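Local coordinates for L-ribulose 3-epimerase (Methylomonas sp. DH-1, PDB 7CJ7), which catalyses the manganese-dependent epimerization of ketoses at C3, with highest activity toward L-ribulose and lower activity toward sugars such as D-allulose and D-fructose, at residues I147-E152 and P178-H183. Numbering follows the deposited sequence.
Sequences INIDLE and PNAFLH. With MN (manganese (II) ion), chain D; SOL (L-sorbose), chain C.
E152, the last residue of strand 148-152, packs against H183 of the neighbouring parallel strand 180-185. E152 CG sits over the centre of the imidazole, 3.5 Å from the ring centroid, in a CH-pi contact, and its carboxylate stacks with the ring, their planes 5° apart. With CG anti to the backbone N (chi1 -167°) and the chain extended beyond it, E152 carries OE2 to manganese at 2.1 Å, while OE1 accepts a 2.7 Å hydrogen bond from O4 of L-sorbose. D185, H211 and E246 complete the protein ligands of the metal. H183 ND1 is hydrogen-bonded to G110 N, which probably helps to set the ring's rotation; an alanine in place of H183 would probably leave G110 N without this acceptor and open a gap beside the E152 side chain.

Backbone hydrogen bonds join the strands: I149 N to N179 O, F181 N to I149 O, L151 N to F181 O, and H183 N to L151 O. N179 ND2 reaches I147 O (3.0 Å) within its own amide plane, and also bonds A139 O.

On the face shared with H183, D150 OD1 lies 3.3 Å from F181 CB and forms a salt bridge with K5, which also makes a cation-pi contact with F181. On the other face, I149 CG1 meets A180 CB at 3.9 Å. With helix 165-175, the strands form a beta-alpha-beta unit of the TIM barrel, whose metal site lies at the C-terminal ends of the strands, as is typical of the fold.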
# COMPACT_ATOMS: atom_id res chain seq x y z
N ILE A 147 -28.01 1.05 -15.24
CA ILE A 147 -26.87 0.79 -14.32
C ILE A 147 -25.89 1.98 -14.36
O ILE A 147 -25.55 2.47 -15.46
CB ILE A 147 -26.22 -0.56 -14.64
CG1 ILE A 147 -27.11 -1.72 -14.15
CG2 ILE A 147 -24.81 -0.65 -14.08
CD1 ILE A 147 -26.81 -3.04 -14.80
N ASN A 148 -25.50 2.45 -13.18
CA ASN A 148 -24.38 3.41 -13.00
C ASN A 148 -23.08 2.62 -12.84
O ASN A 148 -23.08 1.55 -12.20
CB ASN A 148 -24.57 4.30 -11.77
CG ASN A 148 -25.84 5.11 -11.79
OD1 ASN A 148 -26.17 5.73 -12.79
ND2 ASN A 148 -26.55 5.12 -10.67
N ILE A 149 -21.98 3.16 -13.36
CA ILE A 149 -20.63 2.60 -13.09
C ILE A 149 -19.88 3.58 -12.18
O ILE A 149 -20.00 4.80 -12.37
CB ILE A 149 -19.86 2.27 -14.38
CG1 ILE A 149 -19.44 3.52 -15.17
CG2 ILE A 149 -20.68 1.32 -15.23
CD1 ILE A 149 -18.53 3.20 -16.34
N ASP A 150 -19.18 3.03 -11.20
CA ASP A 150 -18.43 3.81 -10.19
C ASP A 150 -16.99 3.32 -10.23
O ASP A 150 -16.74 2.13 -9.94
CB ASP A 150 -19.09 3.68 -8.82
CG ASP A 150 -20.61 3.75 -8.87
OD1 ASP A 150 -21.14 4.89 -8.86
OD2 ASP A 150 -21.25 2.67 -8.94
N LEU A 151 -16.07 4.20 -10.61
CA LEU A 151 -14.65 3.87 -10.83
C LEU A 151 -13.91 4.05 -9.50
O LEU A 151 -13.81 5.20 -9.01
CB LEU A 151 -14.11 4.79 -11.93
CG LEU A 151 -14.57 4.47 -13.35
CD1 LEU A 151 -16.07 4.67 -13.54
CD2 LEU A 151 -13.81 5.32 -14.34
N GLU A 152 -13.45 2.95 -8.92
CA GLU A 152 -12.82 2.95 -7.59
C GLU A 152 -11.36 3.41 -7.72
O GLU A 152 -10.56 2.72 -8.35
CB GLU A 152 -12.89 1.58 -6.94
CG GLU A 152 -12.53 1.63 -5.48
CD GLU A 152 -12.61 0.28 -4.79
OE1 GLU A 152 -12.82 -0.75 -5.50
OE2 GLU A 152 -12.49 0.27 -3.57
N PRO A 178 -22.90 10.60 -18.01
CA PRO A 178 -23.71 10.97 -16.85
C PRO A 178 -23.88 9.84 -15.82
O PRO A 178 -24.21 10.13 -14.68
CB PRO A 178 -25.07 11.33 -17.46
CG PRO A 178 -25.12 10.53 -18.75
CD PRO A 178 -23.69 10.54 -19.26
N ASN A 179 -23.66 8.59 -16.24
CA ASN A 179 -23.85 7.42 -15.34
C ASN A 179 -22.48 6.86 -14.95
O ASN A 179 -22.43 5.73 -14.48
CB ASN A 179 -24.73 6.34 -15.96
CG ASN A 179 -24.11 5.71 -17.18
OD1 ASN A 179 -23.57 6.41 -18.02
ND2 ASN A 179 -24.23 4.40 -17.30
N ALA A 180 -21.42 7.66 -15.10
CA ALA A 180 -20.07 7.28 -14.61
C ALA A 180 -19.71 8.17 -13.41
O ALA A 180 -19.76 9.41 -13.52
CB ALA A 180 -19.05 7.36 -15.70
N PHE A 181 -19.36 7.55 -12.30
CA PHE A 181 -19.14 8.23 -11.00
C PHE A 181 -17.77 7.82 -10.44
O PHE A 181 -17.18 6.80 -10.87
CB PHE A 181 -20.23 7.87 -10.00
CG PHE A 181 -21.60 8.36 -10.38
CD1 PHE A 181 -22.42 7.60 -11.19
CD2 PHE A 181 -22.06 9.58 -9.92
CE1 PHE A 181 -23.68 8.05 -11.55
CE2 PHE A 181 -23.32 10.04 -10.28
CZ PHE A 181 -24.12 9.27 -11.10
N LEU A 182 -17.31 8.61 -9.47
CA LEU A 182 -16.13 8.29 -8.65
C LEU A 182 -16.56 7.34 -7.53
O LEU A 182 -17.70 7.45 -7.02
CB LEU A 182 -15.57 9.59 -8.08
CG LEU A 182 -14.22 9.48 -7.39
CD1 LEU A 182 -13.13 9.24 -8.41
CD2 LEU A 182 -13.93 10.74 -6.59
N HIS A 183 -15.68 6.43 -7.17
CA HIS A 183 -15.85 5.50 -6.04
C HIS A 183 -14.64 5.68 -5.13
O HIS A 183 -13.51 5.54 -5.62
CB HIS A 183 -16.05 4.09 -6.61
CG HIS A 183 -16.02 2.97 -5.64
ND1 HIS A 183 -16.10 1.65 -6.06
CD2 HIS A 183 -15.90 2.93 -4.29
CE1 HIS A 183 -16.03 0.85 -5.02
NE2 HIS A 183 -15.92 1.61 -3.91
MN MN D . -12.68 -1.15 -2.06
C1 SOL C . -9.47 -3.52 -3.77
O1 SOL C . -8.40 -3.14 -2.95
C2 SOL C . -10.77 -2.94 -3.31
O2 SOL C . -10.78 -1.95 -2.60
C3 SOL C . -12.06 -3.64 -3.70
O3 SOL C . -13.16 -2.77 -3.58
C4 SOL C . -11.98 -4.20 -5.12
O4 SOL C . -11.77 -3.14 -6.04
C5 SOL C . -13.23 -4.98 -5.54
O5 SOL C . -13.13 -5.30 -6.93
C6 SOL C . -13.45 -6.25 -4.76
O6 SOL C . -14.66 -6.90 -5.17